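Local coordinates for protein 5'-Methylthioadenosine Nucleosidase (Arabidopsis thaliana, PDB 2H8G) that is a nucleosidase-type protein of the phosphorylase superfamily that binds adenine in a pocket beside its mixed beta sheet, at residues A114-G119 / A222-V227; K121-N126 / D195-D200; F131-V136 / G173-G178. One frame throughout, in Å; residues are numbered along the deposited sequence.

Interaction 1 of 3, residues A114-G119 / A222-V227; sequences AGTCGG and AVTDLV. With ADE (adenine), chain C.
Backbone bonds join Gly115, Cys117 and Gly119 to the neighbouring parallel strand. Ala222 N donates to Gly115 O at 2.9 Å, and Cys117 N to Ala222 O. Thr224 N donates to Cys117 O, Gly119 N to Asp225 O, and Val227 N to Gly119 O. The register slips by one residue between the pairs Cys117-Val223 and Gly119-Leu226.

Apolar contacts lie on both faces. The methyls Thr116 CG2 and Thr224 CG2 press together at 3.4 Å, tighter than usual, with the side chains nearly at right angles. Thr116 OG1 is bonded to Glu38. Cys117 SG meets Val223 CG2 at 4.0 Å.

These strands belong to the mixed sheet of the phosphorylase-superfamily fold, and their C-terminal ends form part of the adenine pocket.

Polar contacts to adenine centre on Asp225. Its CG, between backbone N and carbonyl carbon (chi1 53°), brings the carboxylate to adenine. Asp225 OD2 accepts a nearly straight bond from adenine N6 at 2.9 Å (170°). Asp225 OD1 lies 2.6 Å from adenine N7 and also accepts a bond from Thr224 OG1 at 2.8 Å, helping to fix the carboxylate. Gly118 has no side chain, leaving room for adenine N6.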
loop_
_atom_site.group_PDB
_atom_site.type_symbol
_atom_site.label_atom_id
_atom_site.label_comp_id
_atom_site.label_asym_id
_atom_site.label_seq_id
_atom_site.Cartn_x
_atom_site.Cartn_y
_atom_site.Cartn_z
ATOM N N ALA A 114 0.087 -13.291 -10.101
ATOM C CA ALA A 114 -0.885 -13.818 -11.052
ATOM C C ALA A 114 -2.284 -13.410 -10.639
ATOM O O ALA A 114 -2.633 -13.474 -9.463
ATOM C CB ALA A 114 -0.778 -15.345 -11.114
ATOM N N GLY A 115 -3.087 -12.979 -11.607
ATOM C CA GLY A 115 -4.443 -12.582 -11.290
ATOM C C GLY A 115 -5.203 -12.102 -12.506
ATOM O O GLY A 115 -4.658 -12.039 -13.611
ATOM N N THR A 116 -6.473 -11.778 -12.286
ATOM C CA THR A 116 -7.348 -11.279 -13.330
ATOM C C THR A 116 -7.153 -9.775 -13.496
ATOM O O THR A 116 -6.622 -9.098 -12.613
ATOM C CB THR A 116 -8.825 -11.578 -12.998
ATOM O OG1 THR A 116 -9.125 -11.144 -11.666
ATOM C CG2 THR A 116 -9.094 -13.061 -13.114
ATOM N N CYS A 117 -7.600 -9.247 -14.626
ATOM C CA CYS A 117 -7.440 -7.824 -14.891
ATOM C C CYS A 117 -8.385 -7.374 -15.984
ATOM O O CYS A 117 -9.036 -8.192 -16.636
ATOM C CB CYS A 117 -6.003 -7.539 -15.352
ATOM S SG CYS A 117 -5.600 -8.218 -16.989
ATOM N N GLY A 118 -8.451 -6.060 -16.171
ATOM C CA GLY A 118 -9.265 -5.508 -17.236
ATOM C C GLY A 118 -8.319 -5.321 -18.408
ATOM O O GLY A 118 -7.101 -5.206 -18.224
ATOM N N GLY A 119 -8.861 -5.313 -19.618
ATOM C CA GLY A 119 -8.027 -5.136 -20.790
ATOM C C GLY A 119 -8.636 -4.140 -21.754
ATOM O O GLY A 119 -9.835 -3.860 -21.708
ATOM N N ALA A 222 -4.707 -12.233 -16.467
ATOM C CA ALA A 222 -5.763 -12.787 -17.308
ATOM C C ALA A 222 -6.944 -11.827 -17.438
ATOM O O ALA A 222 -7.545 -11.418 -16.442
ATOM C CB ALA A 222 -6.219 -14.118 -16.731
ATOM N N VAL A 223 -7.274 -11.482 -18.680
ATOM C CA VAL A 223 -8.352 -10.539 -18.976
ATOM C C VAL A 223 -9.759 -11.081 -18.766
ATOM O O VAL A 223 -10.187 -12.012 -19.450
ATOM C CB VAL A 223 -8.229 -10.020 -20.430
ATOM C CG1 VAL A 223 -9.322 -8.998 -20.725
ATOM C CG2 VAL A 223 -6.860 -9.387 -20.637
ATOM N N THR A 224 -10.470 -10.478 -17.821
ATOM C CA THR A 224 -11.846 -10.872 -17.511
ATOM C C THR A 224 -12.873 -9.900 -18.076
ATOM O O THR A 224 -14.052 -10.229 -18.190
ATOM C CB THR A 224 -12.090 -10.956 -15.990
ATOM O OG1 THR A 224 -11.600 -9.766 -15.353
ATOM C CG2 THR A 224 -11.400 -12.175 -15.405
ATOM N N ASP A 225 -12.431 -8.700 -18.428
ATOM C CA ASP A 225 -13.354 -7.701 -18.945
ATOM C C ASP A 225 -12.640 -6.695 -19.830
ATOM O O ASP A 225 -11.435 -6.478 -19.687
ATOM C CB ASP A 225 -14.039 -6.970 -17.786
ATOM C CG ASP A 225 -13.048 -6.389 -16.794
ATOM O OD1 ASP A 225 -12.443 -7.166 -16.030
ATOM O OD2 ASP A 225 -12.865 -5.153 -16.781
ATOM N N LEU A 226 -13.391 -6.094 -20.748
ATOM C CA LEU A 226 -12.829 -5.096 -21.653
ATOM C C LEU A 226 -13.284 -3.713 -21.196
ATOM O O LEU A 226 -14.465 -3.366 -21.279
ATOM C CB LEU A 226 -13.273 -5.375 -23.093
ATOM C CG LEU A 226 -12.848 -6.744 -23.632
ATOM C CD1 LEU A 226 -13.368 -6.914 -25.058
ATOM C CD2 LEU A 226 -11.334 -6.878 -23.590
ATOM N N VAL A 227 -12.332 -2.927 -20.702
ATOM C CA VAL A 227 -12.624 -1.594 -20.193
ATOM C C VAL A 227 -13.235 -0.682 -21.248
ATOM O O VAL A 227 -14.033 0.198 -20.926
ATOM C CB VAL A 227 -11.349 -0.949 -19.609
ATOM C CG1 VAL A 227 -11.672 0.414 -19.020
ATOM C CG2 VAL A 227 -10.763 -1.855 -18.533
HETATM N N9 ADE C . -9.722 -6.710 -12.283
HETATM C C8 ADE C . -10.507 -7.222 -13.258
HETATM N N7 ADE C . -10.999 -6.289 -14.109
HETATM C C5 ADE C . -10.488 -5.112 -13.633
HETATM C C6 ADE C . -10.597 -3.734 -14.048
HETATM N N6 ADE C . -11.323 -3.388 -15.105
HETATM N N1 ADE C . -9.908 -2.757 -13.289
HETATM C C2 ADE C . -9.163 -3.132 -12.198
HETATM N N3 ADE C . -9.004 -4.430 -11.732
HETATM C C4 ADE C . -9.691 -5.353 -12.500
#

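Interaction 2 of 3, residues K121-N126 / D195-D200. With ADE (adenine), chain C.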
loop_
_atom_site.group_PDB
_atom_site.type_symbol
_atom_site.label_atom_id
_atom_site.label_comp_id
_atom_site.label_asym_id
_atom_site.label_seq_id
_atom_site.Cartn_x
_atom_site.Cartn_y
_atom_site.Cartn_z
ATOM N N LYS A 121 -9.481 -3.380 -25.546
ATOM C CA LYS A 121 -9.682 -3.986 -26.850
ATOM C C LYS A 121 -8.849 -3.265 -27.905
ATOM O O LYS A 121 -8.286 -3.898 -28.800
ATOM C CB LYS A 121 -11.171 -3.931 -27.214
ATOM C CG LYS A 121 -11.533 -4.586 -28.536
ATOM C CD LYS A 121 -13.040 -4.543 -28.778
ATOM C CE LYS A 121 -13.563 -3.109 -28.828
ATOM N NZ LYS A 121 -15.022 -3.051 -29.131
ATOM N N VAL A 122 -8.750 -1.944 -27.785
ATOM C CA VAL A 122 -7.979 -1.159 -28.743
ATOM C C VAL A 122 -6.483 -1.457 -28.670
ATOM O O VAL A 122 -5.746 -1.188 -29.619
ATOM C CB VAL A 122 -8.200 0.359 -28.540
ATOM C CG1 VAL A 122 -9.677 0.691 -28.682
ATOM C CG2 VAL A 122 -7.675 0.795 -27.182
ATOM N N LYS A 123 -6.037 -2.020 -27.549
ATOM C CA LYS A 123 -4.629 -2.353 -27.367
ATOM C C LYS A 123 -4.340 -3.808 -27.714
ATOM O O LYS A 123 -3.217 -4.291 -27.527
ATOM C CB LYS A 123 -4.194 -2.074 -25.926
ATOM C CG LYS A 123 -4.195 -0.601 -25.555
ATOM C CD LYS A 123 -3.262 0.183 -26.464
ATOM C CE LYS A 123 -3.279 1.663 -26.130
ATOM N NZ LYS A 123 -2.778 1.922 -24.756
ATOM N N GLY A 124 -5.362 -4.501 -28.205
ATOM C CA GLY A 124 -5.204 -5.888 -28.599
ATOM C C GLY A 124 -5.605 -6.930 -27.576
ATOM O O GLY A 124 -5.367 -8.115 -27.788
ATOM N N ALA A 125 -6.213 -6.513 -26.471
ATOM C CA ALA A 125 -6.622 -7.471 -25.449
ATOM C C ALA A 125 -7.982 -8.086 -25.756
ATOM O O ALA A 125 -8.878 -7.420 -26.277
ATOM C CB ALA A 125 -6.656 -6.796 -24.078
ATOM N N ASN A 126 -8.119 -9.367 -25.438
ATOM C CA ASN A 126 -9.364 -10.100 -25.633
ATOM C C ASN A 126 -9.677 -10.863 -24.351
ATOM O O ASN A 126 -8.770 -11.257 -23.623
ATOM C CB ASN A 126 -9.234 -11.089 -26.796
ATOM C CG ASN A 126 -9.085 -10.397 -28.136
ATOM O OD1 ASN A 126 -9.952 -9.624 -28.545
ATOM N ND2 ASN A 126 -7.988 -10.672 -28.826
ATOM N N ASP A 195 -0.360 4.483 -22.152
ATOM C CA ASP A 195 -0.417 3.413 -23.145
ATOM C C ASP A 195 -0.509 2.000 -22.567
ATOM O O ASP A 195 0.074 1.056 -23.105
ATOM C CB ASP A 195 0.802 3.522 -24.066
ATOM C CG ASP A 195 0.624 2.764 -25.365
ATOM O OD1 ASP A 195 -0.416 2.960 -26.029
ATOM O OD2 ASP A 195 1.529 1.983 -25.729
ATOM N N ALA A 196 -1.251 1.853 -21.476
ATOM C CA ALA A 196 -1.411 0.548 -20.851
ATOM C C ALA A 196 -2.372 -0.323 -21.653
ATOM O O ALA A 196 -3.290 0.181 -22.300
ATOM C CB ALA A 196 -1.936 0.712 -19.429
ATOM N N THR A 197 -2.147 -1.633 -21.614
ATOM C CA THR A 197 -3.019 -2.575 -22.292
ATOM C C THR A 197 -3.899 -3.227 -21.242
ATOM O O THR A 197 -5.022 -3.638 -21.535
ATOM C CB THR A 197 -2.218 -3.699 -22.986
ATOM O OG1 THR A 197 -1.453 -3.146 -24.061
ATOM C CG2 THR A 197 -3.150 -4.773 -23.532
ATOM N N LEU A 198 -3.382 -3.293 -20.014
ATOM C CA LEU A 198 -4.072 -3.947 -18.899
ATOM C C LEU A 198 -4.267 -3.037 -17.693
ATOM O O LEU A 198 -3.468 -2.131 -17.450
ATOM C CB LEU A 198 -3.261 -5.166 -18.459
ATOM C CG LEU A 198 -2.741 -6.068 -19.578
ATOM C CD1 LEU A 198 -1.642 -6.969 -19.034
ATOM C CD2 LEU A 198 -3.881 -6.878 -20.173
ATOM N N LYS A 199 -5.312 -3.317 -16.920
ATOM C CA LYS A 199 -5.650 -2.531 -15.740
ATOM C C LYS A 199 -5.960 -3.464 -14.574
ATOM O O LYS A 199 -6.769 -4.389 -14.711
ATOM C CB LYS A 199 -6.870 -1.652 -16.055
ATOM C CG LYS A 199 -7.393 -0.808 -14.906
ATOM C CD LYS A 199 -8.650 -0.036 -15.339
ATOM C CE LYS A 199 -9.184 0.840 -14.226
ATOM N NZ LYS A 199 -9.618 0.048 -13.037
ATOM N N ASP A 200 -5.313 -3.235 -13.433
ATOM C CA ASP A 200 -5.559 -4.077 -12.262
ATOM C C ASP A 200 -5.512 -3.264 -10.975
ATOM O O ASP A 200 -5.514 -2.031 -11.009
ATOM C CB ASP A 200 -4.553 -5.228 -12.183
ATOM C CG ASP A 200 -3.207 -4.793 -11.647
ATOM O OD1 ASP A 200 -2.471 -5.652 -11.109
ATOM O OD2 ASP A 200 -2.871 -3.597 -11.771
HETATM N N9 ADE C . -9.722 -6.710 -12.283
HETATM C C8 ADE C . -10.507 -7.222 -13.258
HETATM N N7 ADE C . -10.999 -6.289 -14.109
HETATM C C5 ADE C . -10.488 -5.112 -13.633
HETATM C C6 ADE C . -10.597 -3.734 -14.048
HETATM N N6 ADE C . -11.323 -3.388 -15.105
HETATM N N1 ADE C . -9.908 -2.757 -13.289
HETATM C C2 ADE C . -9.163 -3.132 -12.198
HETATM N N3 ADE C . -9.004 -4.430 -11.732
HETATM C C4 ADE C . -9.691 -5.353 -12.500
HETATM O O HOH W 1 -4.172 2.686 -22.665
HETATM O O HOH W 2 -0.354 -4.905 -25.930
#
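Lys123 lies over the backbone of Ala196 and Thr197 and joins a loop to the lead-in of strand 198-200 in the phosphorylase-superfamily fold. Segment 121-126 is in the loop between strands 110-119 and 130-138. Segment 195-200 leaves helix 185-193 through a Schellman motif at Asp195 and runs into strand 198-200.

The close packing is at Thr197 and Ala125. Lys123 CB rests 3.5 Å from Thr197 OG1, and Thr197 CG2 is also beside it. Thr197 CG2 is anti to the backbone N (its OG1 has chi1 -67°), which puts this methyl beside both Lys123 CB and Ala125 CB. The two methyls, Ala125 CB and Thr197 CG2, are 4.1 Å apart. Phe131 touches both residues and continues the packing into the sheet.

The Lys123 ammonium group is on the looser, more polar side. The chain bends at chi2 (-59°) and again at chi4 (63°), and this brings NZ back to segment 195-200. There Lys123 NZ makes a salt bridge with Asp195 OD1 at 2.9 Å, coming from above the carboxylate plane. Lys123 NZ also donates to Ala196 O at 3.1 Å, again from above the carbonyl plane. Water 1 accepts from the same NZ and donates to Ala196 O, so Ala196 O is gripped twice. A second water is bonded to Thr197 OG1 and makes only a weak bond to Lys123 O. Asp195 is exposed, so solvent probably softens the salt bridge.

Farther along the strand, Lys199 reaches the ligand. Its chain is extended until a last bend at chi4. Asp182 O accepts a bond from Lys199 NZ, and NZ donates to adenine N1 at 2.8 Å.

Interaction 3 of 3, residues F131-V136 / G173-G178; sequences FLVSDV and GRLSTG
Phe131 faces Gly173 with the edge of its ring. Phe131 CD2 is 4.0 Å from Gly173 N, which lies near the ring plane. The rest of the ring packs on Thr197, Val223 and Leu198, and Leu198 also packs against Val133 and Leu175, extending the apolar patch to strand 198-200.

Val133 lies on the same face of the sheet as Leu175. Both Val133 methyls touch Leu175 CB, with Val133 CG1 at 3.8 Å, and the two side chains cross at a slant.

At Ser134 the chain turns a corner. Ser134 N donates to Gly173 O at 3.0 Å, and the bond is straight at the hydrogen (170°).

Asp135 makes the main polar contact. Its CG sits between the backbone N and the carbonyl carbon (chi1 51°), which sets the carboxylate beside the Arg174 side chain. Arg174 meets it side-on with two nitrogens. Arg174 NE donates to OD1 of Asp135 at 2.7 Å, and Arg174 NH2 donates to Asp135 OD2 at 2.9 Å. Both oxygens lie close to the guanidinium plane, yet the carboxylate is turned 49° from that plane. The backbone of Asp135 also takes part: its O accepts from Leu175 N at 3.1 Å.

Val136 pairs with Leu175 in parallel register. Val136 CG2 is 4.0 Å from Leu175 CG and also touches Thr177 OG1, which is bonded to Asp200.

The contact ties strands 130-138 and 171-177 of the phosphorylase-superfamily sheet. Gln157 also bonds Asp135 OD2, and Asn194 O accepts from Arg174 NH1. With partners beyond the salt bridge itself, both charged groups are probably held firmly in place, and the buried aspartate is probably kept ionised.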
loop_
_atom_site.group_PDB
_atom_site.type_symbol
_atom_site.label_atom_id
_atom_site.label_comp_id
_atom_site.label_asym_id
_atom_site.label_seq_id
_atom_site.Cartn_x
_atom_site.Cartn_y
_atom_site.Cartn_z
ATOM N N PHE A 131 -1.824 -12.442 -20.232
ATOM C CA PHE A 131 -0.685 -11.609 -20.602
ATOM C C PHE A 131 0.530 -11.719 -19.694
ATOM O O PHE A 131 0.409 -11.955 -18.493
ATOM C CB PHE A 131 -1.090 -10.131 -20.586
ATOM C CG PHE A 131 -1.798 -9.659 -21.820
ATOM C CD1 PHE A 131 -3.113 -10.030 -22.087
ATOM C CD2 PHE A 131 -1.154 -8.795 -22.701
ATOM C CE1 PHE A 131 -3.772 -9.541 -23.215
ATOM C CE2 PHE A 131 -1.807 -8.306 -23.823
ATOM C CZ PHE A 131 -3.115 -8.678 -24.083
ATOM N N LEU A 132 1.700 -11.511 -20.293
ATOM C CA LEU A 132 2.955 -11.467 -19.557
ATOM C C LEU A 132 3.194 -9.951 -19.582
ATOM O O LEU A 132 3.194 -9.350 -20.652
ATOM C CB LEU A 132 4.067 -12.181 -20.326
ATOM C CG LEU A 132 5.396 -12.351 -19.592
ATOM C CD1 LEU A 132 5.201 -13.229 -18.363
ATOM C CD2 LEU A 132 6.403 -12.982 -20.537
ATOM N N VAL A 133 3.378 -9.331 -18.425
ATOM C CA VAL A 133 3.569 -7.881 -18.375
ATOM C C VAL A 133 4.999 -7.409 -18.647
ATOM O O VAL A 133 5.952 -7.983 -18.128
ATOM C CB VAL A 133 3.116 -7.335 -16.998
ATOM C CG1 VAL A 133 3.457 -5.856 -16.874
ATOM C CG2 VAL A 133 1.620 -7.549 -16.829
ATOM N N SER A 134 5.133 -6.352 -19.450
ATOM C CA SER A 134 6.440 -5.778 -19.781
ATOM C C SER A 134 6.905 -4.832 -18.672
ATOM O O SER A 134 7.993 -4.991 -18.120
ATOM C CB SER A 134 6.366 -5.023 -21.115
ATOM O OG SER A 134 5.301 -4.089 -21.132
ATOM N N ASP A 135 6.083 -3.832 -18.371
ATOM C CA ASP A 135 6.375 -2.891 -17.297
ATOM C C ASP A 135 5.063 -2.505 -16.639
ATOM O O ASP A 135 3.987 -2.802 -17.159
ATOM C CB ASP A 135 7.128 -1.645 -17.796
ATOM C CG ASP A 135 6.461 -0.976 -18.977
ATOM O OD1 ASP A 135 5.236 -1.123 -19.150
ATOM O OD2 ASP A 135 7.175 -0.277 -19.727
ATOM N N VAL A 136 5.155 -1.844 -15.494
ATOM C CA VAL A 136 3.966 -1.482 -14.746
ATOM C C VAL A 136 4.029 -0.065 -14.196
ATOM O O VAL A 136 5.101 0.447 -13.893
ATOM C CB VAL A 136 3.767 -2.487 -13.589
ATOM C CG1 VAL A 136 4.941 -2.398 -12.614
ATOM C CG2 VAL A 136 2.444 -2.238 -12.900
ATOM N N GLY A 173 2.223 -6.590 -22.660
ATOM C CA GLY A 173 1.745 -5.224 -22.632
ATOM C C GLY A 173 2.037 -4.590 -21.294
ATOM O O GLY A 173 2.488 -5.264 -20.365
ATOM N N ARG A 174 1.798 -3.288 -21.203
ATOM C CA ARG A 174 2.019 -2.548 -19.968
ATOM C C ARG A 174 0.776 -2.666 -19.094
ATOM O O ARG A 174 -0.348 -2.699 -19.596
ATOM C CB ARG A 174 2.305 -1.071 -20.280
ATOM C CG ARG A 174 2.216 -0.151 -19.072
ATOM C CD ARG A 174 2.671 1.261 -19.406
ATOM N NE ARG A 174 4.099 1.301 -19.704
ATOM C CZ ARG A 174 4.760 2.402 -20.047
ATOM N NH1 ARG A 174 4.122 3.560 -20.139
ATOM N NH2 ARG A 174 6.062 2.344 -20.286
ATOM N N LEU A 175 1.002 -2.736 -17.783
ATOM C CA LEU A 175 -0.056 -2.847 -16.791
ATOM C C LEU A 175 -0.167 -1.539 -16.006
ATOM O O LEU A 175 0.847 -0.965 -15.610
ATOM C CB LEU A 175 0.270 -3.988 -15.817
ATOM C CG LEU A 175 -0.633 -4.143 -14.585
ATOM C CD1 LEU A 175 -2.049 -4.444 -15.027
ATOM C CD2 LEU A 175 -0.102 -5.259 -13.688
ATOM N N SER A 176 -1.392 -1.073 -15.786
ATOM C CA SER A 176 -1.619 0.149 -15.022
ATOM C C SER A 176 -2.471 -0.227 -13.811
ATOM O O SER A 176 -3.562 -0.799 -13.951
ATOM C CB SER A 176 -2.319 1.200 -15.888
ATOM O OG SER A 176 -2.335 2.450 -15.222
ATOM N N THR A 177 -1.948 0.098 -12.634
ATOM C CA THR A 177 -2.560 -0.225 -11.353
ATOM C C THR A 177 -3.220 0.947 -10.642
ATOM O O THR A 177 -2.715 2.067 -10.671
ATOM C CB THR A 177 -1.476 -0.793 -10.402
ATOM O OG1 THR A 177 -0.936 -1.992 -10.972
ATOM C CG2 THR A 177 -2.041 -1.069 -9.013
ATOM N N GLY A 178 -4.339 0.662 -9.986
ATOM C CA GLY A 178 -5.046 1.662 -9.212
ATOM C C GLY A 178 -5.920 0.929 -8.211
ATOM O O GLY A 178 -6.267 -0.231 -8.434
#

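How the interactions relate
Of the strands in these contacts, 110-119 comes first, and interaction 1 closes the longest loop when strand 217-226 pairs beside it. Interaction 2 lies within that loop, joining the connection after strand 110-119 to the entry of strand 198-200. Interaction 3 lies within the loop that interaction 2 closes and pairs strands 130-138 and 171-177. The three loops are therefore nested and none cross. All three contacts reach one mixed sheet. Strand 198-200 runs between strands 110-119 and 171-177, with Lys199 O probably hydrogen-bonded to Gly118 N and Leu198 O to Ser176 N. Interactions 1 and 2 both touch adenine. Phe131 of interaction 3 packs on Val223 of interaction 1.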